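Local atomic coordinates of leucine--trna ligase (Agrobacterium radiobacter, PDB entry 5AH5), a protein that probably joins leucine to its cognate tRNA at the expense of ATP, as a class I aminoacyl-tRNA synthetase, here bound to tRNA and a leucyl-adenylate analogue. Residues 594-599 / 610-616; 12-16 / 720-725; 5-9 / 587-592. All blocks are in the same frame, centred on the assembly; numbering follows the deposited sequence.

Interaction 1: residues 594-599 / 610-616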
loop_
_atom_site.group_PDB
_atom_site.type_symbol
_atom_site.label_atom_id
_atom_site.label_comp_id
_atom_site.label_asym_id
_atom_site.label_seq_id
_atom_site.Cartn_x
_atom_site.Cartn_y
_atom_site.Cartn_z
ATOM N N ALA B 594 6.038 5.483 24.752
ATOM C CA ALA B 594 5.588 4.174 25.239
ATOM C C ALA B 594 4.511 3.608 24.358
ATOM O O ALA B 594 4.509 2.411 24.099
ATOM C CB ALA B 594 5.128 4.279 26.682
ATOM N N VAL B 595 3.660 4.486 23.792
ATOM C CA VAL B 595 2.628 4.059 22.911
ATOM C C VAL B 595 3.235 3.557 21.620
ATOM O O VAL B 595 2.881 2.482 21.121
ATOM C CB VAL B 595 1.614 5.208 22.628
ATOM C CG1 VAL B 595 0.645 4.809 21.573
ATOM C CG2 VAL B 595 0.847 5.495 23.910
ATOM N N ARG B 596 4.116 4.360 21.058
ATOM C CA ARG B 596 4.705 4.018 19.782
ATOM C C ARG B 596 5.601 2.749 19.888
ATOM O O ARG B 596 5.557 1.875 18.995
ATOM C CB ARG B 596 5.543 5.170 19.301
ATOM C CG ARG B 596 4.731 6.427 18.945
ATOM C CD ARG B 596 5.635 7.624 18.745
ATOM N NE ARG B 596 6.674 7.333 17.766
ATOM C CZ ARG B 596 7.371 8.244 17.081
ATOM N NH1 ARG B 596 7.100 9.549 17.159
ATOM N NH2 ARG B 596 8.317 7.834 16.259
ATOM N N CYS B 597 6.385 2.679 20.952
ATOM C CA CYS B 597 7.297 1.478 21.175
ATOM C C CYS B 597 6.533 0.184 21.446
ATOM O O CYS B 597 6.938 -0.862 20.948
ATOM C CB CYS B 597 8.262 1.752 22.315
ATOM S SG CYS B 597 9.583 2.897 21.820
ATOM N N TYR B 598 5.399 0.246 22.161
ATOM C CA TYR B 598 4.516 -0.942 22.284
ATOM C C TYR B 598 4.046 -1.412 20.955
ATOM O O TYR B 598 4.135 -2.597 20.671
ATOM C CB TYR B 598 3.345 -0.693 23.237
ATOM C CG TYR B 598 2.195 -1.712 23.266
ATOM C CD1 TYR B 598 2.372 -3.036 23.744
ATOM C CD2 TYR B 598 0.924 -1.365 22.809
ATOM C CE1 TYR B 598 1.297 -3.947 23.783
ATOM C CE2 TYR B 598 -0.135 -2.279 22.854
ATOM C CZ TYR B 598 0.068 -3.574 23.336
ATOM O OH TYR B 598 -1.005 -4.450 23.384
ATOM N N LEU B 599 3.540 -0.524 20.096
ATOM C CA LEU B 599 3.100 -0.976 18.764
ATOM C C LEU B 599 4.207 -1.541 17.924
ATOM O O LEU B 599 3.963 -2.380 17.036
ATOM C CB LEU B 599 2.421 0.150 17.959
ATOM C CG LEU B 599 1.057 0.570 18.575
ATOM C CD1 LEU B 599 0.674 1.975 18.079
ATOM C CD2 LEU B 599 -0.016 -0.448 18.238
ATOM N N ASN B 610 -3.641 -7.307 18.986
ATOM C CA ASN B 610 -4.835 -7.152 19.805
ATOM C C ASN B 610 -4.596 -6.111 20.835
ATOM O O ASN B 610 -3.910 -6.360 21.801
ATOM C CB ASN B 610 -5.303 -8.499 20.383
ATOM C CG ASN B 610 -5.732 -9.468 19.270
ATOM O OD1 ASN B 610 -5.986 -9.073 18.141
ATOM N ND2 ASN B 610 -5.685 -10.724 19.554
ATOM N N TRP B 611 -5.184 -4.908 20.642
ATOM C CA TRP B 611 -4.784 -3.770 21.428
ATOM C C TRP B 611 -5.382 -3.851 22.824
ATOM O O TRP B 611 -6.573 -4.094 22.947
ATOM C CB TRP B 611 -5.213 -2.431 20.769
ATOM C CG TRP B 611 -5.044 -1.298 21.686
ATOM C CD1 TRP B 611 -5.935 -0.866 22.587
ATOM C CD2 TRP B 611 -3.882 -0.470 21.835
ATOM N NE1 TRP B 611 -5.398 0.183 23.317
ATOM C CE2 TRP B 611 -4.144 0.442 22.844
ATOM C CE3 TRP B 611 -2.665 -0.399 21.186
ATOM C CZ2 TRP B 611 -3.228 1.357 23.250
ATOM C CZ3 TRP B 611 -1.761 0.536 21.580
ATOM C CH2 TRP B 611 -2.024 1.382 22.595
ATOM N N GLU B 612 -4.556 -3.612 23.848
ATOM C CA GLU B 612 -4.985 -3.411 25.252
ATOM C C GLU B 612 -4.610 -1.975 25.671
ATOM O O GLU B 612 -3.452 -1.617 25.496
ATOM C CB GLU B 612 -4.225 -4.394 26.172
ATOM C CG GLU B 612 -4.307 -5.862 25.750
ATOM C CD GLU B 612 -3.114 -6.722 26.147
ATOM O OE1 GLU B 612 -1.977 -6.528 25.611
ATOM O OE2 GLU B 612 -3.342 -7.635 26.972
ATOM N N ASP B 613 -5.531 -1.183 26.235
ATOM C CA ASP B 613 -5.229 0.205 26.717
ATOM C C ASP B 613 -4.113 0.289 27.759
ATOM O O ASP B 613 -3.405 1.311 27.863
ATOM C CB ASP B 613 -6.445 0.899 27.337
ATOM C CG ASP B 613 -7.512 1.264 26.318
ATOM O OD1 ASP B 613 -7.397 2.346 25.660
ATOM O OD2 ASP B 613 -8.483 0.462 26.237
ATOM N N SER B 614 -3.986 -0.761 28.543
ATOM C CA SER B 614 -2.919 -0.870 29.515
ATOM C C SER B 614 -1.669 -1.509 28.894
ATOM O O SER B 614 -0.668 -1.555 29.552
ATOM C CB SER B 614 -3.391 -1.709 30.706
ATOM O OG SER B 614 -3.366 -3.090 30.363
ATOM N N GLY B 615 -1.745 -2.024 27.658
ATOM C CA GLY B 615 -0.614 -2.641 26.949
ATOM C C GLY B 615 0.731 -1.876 26.918
ATOM O O GLY B 615 1.728 -2.475 26.980
ATOM N N PRO B 616 0.741 -0.540 26.752
ATOM C CA PRO B 616 1.943 0.243 26.871
ATOM C C PRO B 616 2.557 0.353 28.233
ATOM O O PRO B 616 3.623 0.944 28.328
ATOM C CB PRO B 616 1.482 1.661 26.475
ATOM C CG PRO B 616 0.292 1.447 25.654
ATOM C CD PRO B 616 -0.388 0.283 26.276
#
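Tyr598 of helix 592-601 directs a ring edge at Trp611 while one of its faces is covered by Gly615 and Pro616. The aromatic contacts come first. The edge of Tyr598 is directed at the face of the six-membered ring of Trp611 in an offset edge-to-face pair, with centroids 5.2 Å apart and planes at 72°; CE2 of Tyr598 lies 3.5 Å from CZ3 of Trp611. Both side chains have CG anti to the backbone N (chi1 168° for Tyr598 and 169° for Trp611), which in Tyr598 sends the ring out from the helix to the loop.

Backbone-to-ring packing covers one face of Tyr598. Gly615 CA makes a CH-pi contact 4.0 Å from the ring centroid, Gly615 C lies over the ring centre, and Pro616 N sits nearer the rim.

Aliphatic contacts fill in the margins. Leu599 CD2 reaches the edge of the Trp611 indole at CZ3, 3.9 Å away, while CG of Pro616 lies 4.0 Å from CD2 of Tyr598. The chain can double back here through a type I beta turn from Glu612 to Gly615, closed by a 2.8 Å hydrogen bond from Gly615 N to Glu612 O. Trp611 also shares backbone hydrogen bonding with Asn566. The order of strand 565-566, helices 583-590 and 592-601, strand 609-610 and helix 617-632 is consistent with the stem-contact fold that follows the catalytic domain in class I synthetases.

Interaction 2: residues 12-16 / 720-725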
loop_
_atom_site.group_PDB
_atom_site.type_symbol
_atom_site.label_atom_id
_atom_site.label_comp_id
_atom_site.label_asym_id
_atom_site.label_seq_id
_atom_site.Cartn_x
_atom_site.Cartn_y
_atom_site.Cartn_z
ATOM N N TRP B 12 9.922 18.932 23.699
ATOM C CA TRP B 12 10.847 18.377 22.670
ATOM C C TRP B 12 10.313 18.539 21.274
ATOM O O TRP B 12 11.079 18.812 20.350
ATOM C CB TRP B 12 11.282 16.884 22.974
ATOM C CG TRP B 12 12.114 16.867 24.230
ATOM C CD1 TRP B 12 11.765 16.371 25.441
ATOM C CD2 TRP B 12 13.342 17.569 24.426
ATOM N NE1 TRP B 12 12.738 16.650 26.372
ATOM C CE2 TRP B 12 13.724 17.375 25.769
ATOM C CE3 TRP B 12 14.208 18.260 23.566
ATOM C CZ2 TRP B 12 14.920 17.882 26.294
ATOM C CZ3 TRP B 12 15.424 18.782 24.094
ATOM C CH2 TRP B 12 15.745 18.594 25.444
ATOM N N GLN B 13 9.004 18.357 21.100
ATOM C CA GLN B 13 8.355 18.593 19.805
ATOM C C GLN B 13 8.629 20.028 19.343
ATOM O O GLN B 13 8.958 20.265 18.192
ATOM C CB GLN B 13 6.847 18.325 19.892
ATOM C CG GLN B 13 6.523 16.847 19.921
ATOM C CD GLN B 13 5.212 16.537 20.622
ATOM O OE1 GLN B 13 4.385 17.413 20.843
ATOM N NE2 GLN B 13 5.017 15.259 20.980
ATOM N N GLN B 14 8.640 20.966 20.256
ATOM C CA GLN B 14 8.850 22.340 19.832
ATOM C C GLN B 14 10.329 22.566 19.452
ATOM O O GLN B 14 10.658 23.186 18.415
ATOM C CB GLN B 14 8.324 23.289 20.888
ATOM C CG GLN B 14 7.979 24.632 20.290
ATOM C CD GLN B 14 8.418 25.737 21.157
ATOM O OE1 GLN B 14 7.732 26.101 22.113
ATOM N NE2 GLN B 14 9.582 26.284 20.845
ATOM N N LYS B 15 11.230 21.930 20.199
ATOM C CA LYS B 15 12.668 21.999 19.861
ATOM C C LYS B 15 12.943 21.499 18.458
ATOM O O LYS B 15 13.669 22.150 17.662
ATOM C CB LYS B 15 13.473 21.198 20.878
ATOM C CG LYS B 15 13.514 21.815 22.265
ATOM C CD LYS B 15 14.052 23.230 22.195
ATOM C CE LYS B 15 14.743 23.624 23.469
ATOM N NZ LYS B 15 14.416 25.014 23.821
ATOM N N TRP B 16 12.361 20.341 18.127
ATOM C CA TRP B 16 12.512 19.745 16.759
ATOM C C TRP B 16 11.937 20.700 15.670
ATOM O O TRP B 16 12.569 20.917 14.628
ATOM C CB TRP B 16 11.821 18.395 16.611
ATOM C CG TRP B 16 12.283 17.302 17.505
ATOM C CD1 TRP B 16 13.587 17.010 17.850
ATOM C CD2 TRP B 16 11.481 16.316 18.138
ATOM N NE1 TRP B 16 13.620 15.962 18.686
ATOM C CE2 TRP B 16 12.352 15.501 18.892
ATOM C CE3 TRP B 16 10.120 16.031 18.141
ATOM C CZ2 TRP B 16 11.901 14.413 19.657
ATOM C CZ3 TRP B 16 9.654 14.980 18.923
ATOM C CH2 TRP B 16 10.555 14.154 19.668
ATOM N N PRO B 720 11.674 8.970 20.703
ATOM C CA PRO B 720 12.394 10.231 20.450
ATOM C C PRO B 720 12.373 11.275 21.519
ATOM O O PRO B 720 13.352 12.007 21.668
ATOM C CB PRO B 720 11.733 10.766 19.140
ATOM C CG PRO B 720 10.394 10.179 19.147
ATOM C CD PRO B 720 10.673 8.742 19.658
ATOM N N HIS B 721 11.305 11.340 22.285
ATOM C CA HIS B 721 11.145 12.378 23.312
ATOM C C HIS B 721 11.992 12.108 24.557
ATOM O O HIS B 721 12.726 12.980 25.063
ATOM C CB HIS B 721 9.657 12.512 23.771
ATOM C CG HIS B 721 8.677 12.695 22.640
ATOM N ND1 HIS B 721 8.148 11.637 21.927
ATOM C CD2 HIS B 721 8.118 13.819 22.126
ATOM C CE1 HIS B 721 7.304 12.104 21.029
ATOM N NE2 HIS B 721 7.303 13.427 21.098
ATOM N N ILE B 722 11.822 10.902 25.089
ATOM C CA ILE B 722 12.633 10.434 26.214
ATOM C C ILE B 722 14.111 10.476 25.851
ATOM O O ILE B 722 14.959 10.754 26.664
ATOM C CB ILE B 722 12.226 8.978 26.591
ATOM C CG1 ILE B 722 11.156 9.036 27.682
ATOM C CG2 ILE B 722 13.408 8.140 27.065
ATOM C CD1 ILE B 722 10.203 7.837 27.701
ATOM N N SER B 723 14.422 10.174 24.628
ATOM C CA SER B 723 15.812 10.215 24.189
ATOM C C SER B 723 16.432 11.599 24.246
ATOM O O SER B 723 17.593 11.723 24.654
ATOM C CB SER B 723 15.938 9.634 22.808
ATOM O OG SER B 723 15.638 8.253 22.876
ATOM N N GLU B 724 15.671 12.628 23.833
ATOM C CA GLU B 724 16.124 13.988 23.943
ATOM C C GLU B 724 16.272 14.324 25.394
ATOM O O GLU B 724 17.232 14.985 25.754
ATOM C CB GLU B 724 15.157 15.022 23.286
ATOM C CG GLU B 724 15.031 14.927 21.779
ATOM C CD GLU B 724 16.299 15.234 20.981
ATOM O OE1 GLU B 724 17.269 15.667 21.605
ATOM O OE2 GLU B 724 16.361 14.952 19.728
ATOM N N GLU B 725 15.342 13.874 26.234
ATOM C CA GLU B 725 15.406 14.233 27.638
ATOM C C GLU B 725 16.739 13.704 28.221
ATOM O O GLU B 725 17.445 14.409 28.923
ATOM C CB GLU B 725 14.221 13.591 28.400
ATOM C CG GLU B 725 14.048 13.978 29.867
ATOM C CD GLU B 725 13.376 15.328 30.084
ATOM O OE1 GLU B 725 12.857 15.960 29.125
ATOM O OE2 GLU B 725 13.313 15.739 31.251
#
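Trp12 and Trp16, one helical turn apart, both meet helix 720-729 in a nearly perpendicular crossing (86° between the short segments), where the Trp12 face and the Trp16 edge pack and both indole N-H groups bind carboxylates. Packing is tightest over Trp12: CB of Glu724 sits 3.3 Å from its CD2 and makes a CH-pi contact with the six-membered ring. With CG on the far side from its backbone N (chi1 -174°) and a bend at chi2, Glu725 brings OE1 to Trp12 NE1 for an almost straight hydrogen bond of 2.8 Å. Trp16 NE1 donates another (3.1 Å, 171°) to Glu724 OE2, which lies in the indole plane although the donor stands above the carboxylate plane. Ala737 N shares that OE2, and Val736 N binds OE1, which should fix the carboxylate's rotation. Trp16 CH2 lies over one face of His721, 3.5 Å from CD2, and also touches Pro720 CB.

Gln13, partly exposed, marks the looser side. Its NE2 donates to His721 NE2 at 2.9 Å, tilted out of the imidazole plane. Helix 5-19 thus lies across helix 720-729 of the anticodon-binding region, with Asp593 of helix 592-601 bonded to His721 ND1 and Arg62 of helix 48-66 in cation-pi contact with Trp16.

Interaction 3: residues 5-9 / 587-592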
loop_
_atom_site.group_PDB
_atom_site.type_symbol
_atom_site.label_atom_id
_atom_site.label_comp_id
_atom_site.label_asym_id
_atom_site.label_seq_id
_atom_site.Cartn_x
_atom_site.Cartn_y
_atom_site.Cartn_z
ATOM N N HIS B 5 5.948 13.232 30.684
ATOM C CA HIS B 5 5.569 13.274 29.258
ATOM C C HIS B 5 4.507 14.366 28.930
ATOM O O HIS B 5 4.510 14.887 27.841
ATOM C CB HIS B 5 5.063 11.863 28.803
ATOM C CG HIS B 5 3.917 11.338 29.610
ATOM N ND1 HIS B 5 4.073 10.451 30.657
ATOM C CD2 HIS B 5 2.592 11.600 29.540
ATOM C CE1 HIS B 5 2.894 10.167 31.181
ATOM N NE2 HIS B 5 1.975 10.868 30.533
ATOM N N ARG B 6 3.622 14.664 29.886
ATOM C CA ARG B 6 2.516 15.614 29.703
ATOM C C ARG B 6 3.009 17.056 29.508
ATOM O O ARG B 6 2.278 17.865 28.996
ATOM C CB ARG B 6 1.538 15.572 30.872
ATOM C CG ARG B 6 0.666 14.326 30.989
ATOM C CD ARG B 6 -0.157 14.385 32.285
ATOM N NE ARG B 6 -0.824 13.132 32.660
ATOM C CZ ARG B 6 -0.241 12.099 33.284
ATOM N NH1 ARG B 6 1.053 12.111 33.608
ATOM N NH2 ARG B 6 -0.956 11.014 33.576
ATOM N N SER B 7 4.220 17.391 29.937
ATOM C CA SER B 7 4.810 18.647 29.513
ATOM C C SER B 7 6.011 18.438 28.624
ATOM O O SER B 7 6.241 19.263 27.750
ATOM C CB SER B 7 5.142 19.538 30.719
ATOM O OG SER B 7 5.875 18.838 31.688
ATOM N N ARG B 8 6.764 17.341 28.799
ATOM C CA ARG B 8 8.065 17.242 28.133
ATOM C C ARG B 8 7.967 16.824 26.703
ATOM O O ARG B 8 8.781 17.272 25.887
ATOM C CB ARG B 8 9.059 16.365 28.938
ATOM C CG ARG B 8 9.454 16.982 30.304
ATOM C CD ARG B 8 10.082 18.385 30.262
ATOM N NE ARG B 8 11.452 18.320 29.787
ATOM C CZ ARG B 8 12.289 19.358 29.597
ATOM N NH1 ARG B 8 11.935 20.596 29.793
ATOM N NH2 ARG B 8 13.538 19.128 29.172
ATOM N N ASP B 9 7.006 15.968 26.368
ATOM C CA ASP B 9 6.804 15.575 24.954
ATOM C C ASP B 9 6.653 16.835 24.099
ATOM O O ASP B 9 7.335 17.004 23.060
ATOM C CB ASP B 9 5.557 14.657 24.767
ATOM C CG ASP B 9 5.782 13.226 25.265
ATOM O OD1 ASP B 9 6.889 12.905 25.740
ATOM O OD2 ASP B 9 4.856 12.409 25.224
ATOM N N VAL B 587 -1.956 8.239 25.097
ATOM C CA VAL B 587 -0.801 9.136 25.056
ATOM C C VAL B 587 -0.733 9.978 26.314
ATOM O O VAL B 587 0.351 10.180 26.878
ATOM C CB VAL B 587 -0.854 9.999 23.784
ATOM C CG1 VAL B 587 0.153 11.128 23.815
ATOM C CG2 VAL B 587 -0.653 9.123 22.575
ATOM N N GLN B 588 -1.895 10.424 26.793
ATOM C CA GLN B 588 -1.981 11.175 28.018
ATOM C C GLN B 588 -1.571 10.344 29.246
ATOM O O GLN B 588 -0.987 10.873 30.218
ATOM C CB GLN B 588 -3.431 11.687 28.209
ATOM C CG GLN B 588 -3.635 12.683 29.332
ATOM C CD GLN B 588 -2.981 14.040 29.048
ATOM O OE1 GLN B 588 -2.630 14.351 27.890
ATOM N NE2 GLN B 588 -2.792 14.849 30.110
ATOM N N GLU B 589 -1.948 9.079 29.269
ATOM C CA GLU B 589 -1.569 8.226 30.410
ATOM C C GLU B 589 -0.076 7.808 30.394
ATOM O O GLU B 589 0.566 7.819 31.422
ATOM C CB GLU B 589 -2.455 6.987 30.487
ATOM C CG GLU B 589 -2.000 5.964 31.512
ATOM C CD GLU B 589 -3.069 4.913 31.821
ATOM O OE1 GLU B 589 -3.999 4.726 30.999
ATOM O OE2 GLU B 589 -2.972 4.249 32.885
ATOM N N PHE B 590 0.460 7.481 29.232
ATOM C CA PHE B 590 1.782 6.821 29.123
ATOM C C PHE B 590 2.876 7.612 28.425
ATOM O O PHE B 590 4.055 7.264 28.519
ATOM C CB PHE B 590 1.597 5.527 28.334
ATOM C CG PHE B 590 0.760 4.517 29.051
ATOM C CD1 PHE B 590 1.210 3.968 30.230
ATOM C CD2 PHE B 590 -0.452 4.104 28.542
ATOM C CE1 PHE B 590 0.447 3.022 30.925
ATOM C CE2 PHE B 590 -1.209 3.172 29.216
ATOM C CZ PHE B 590 -0.760 2.628 30.413
ATOM N N GLY B 591 2.481 8.623 27.677
ATOM C CA GLY B 591 3.354 9.378 26.834
ATOM C C GLY B 591 3.398 8.804 25.429
ATOM O O GLY B 591 3.123 7.617 25.194
ATOM N N ALA B 592 3.795 9.640 24.488
ATOM C CA ALA B 592 3.923 9.175 23.100
ATOM C C ALA B 592 4.916 7.989 22.864
ATOM O O ALA B 592 4.709 7.112 22.011
ATOM C CB ALA B 592 4.364 10.338 22.241
#
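With chi1 at 57°, His5 places CG between its backbone N and carbonyl carbon, and this crowded position lays the imidazole against the C-terminal end of helix 583-590. Gly591 ends that helix with positive phi (92°) and is also the N-cap residue of helix 592-601, the two being consecutive helices of the probable stem-contact fold.

The His5 ring packs flat on the backbone there. Gly591 CA makes a CH-pi contact 3.8 Å from the ring centroid, and on that face lie the Gly591 N and the carbonyl carbon of Phe590. At the ring edge, NE2 donates to Gln588 O over 3.0 Å; the oxygen is close to the imidazole plane, although the N-H approaches from above the carbonyl plane.

Arg6, more exposed, extends past the same carbonyl, with Gln588 O over a face of its guanidinium but at a poor angle for a hydrogen bond. Its CD lies 3.4 Å from NE2 of Gln588, the two side chains crossing at about a right angle. Asp9 divides its carboxylate: OD1 is hydrogen-bonded to Tyr3 OH, and OD2 accepts from Ala592 N at 3.1 Å, nearly in line with its own C-O bond.

From the N terminus, helix 5-19 enters both long-range contacts. Its first turns meet residues 587-592 in interaction 3, closing a loop of nearly 580 residues, and its next turns meet residues 720-725 in interaction 2, closing one of about 700. These two loops cross, because their segments alternate along the chain. Interaction 1 is local, spanning ten intervening residues; it follows interaction 3 in series and is nested inside the loop of interaction 2. Phe590 packs on Pro616 between interactions 1 and 3, His721 against Ala592 between 2 and 3, and Arg596 touches Pro720 between 1 and 2. Together they tie the N-terminal helix, the helices after the catalytic domain, probably its stem-contact fold, and the anticodon-binding region.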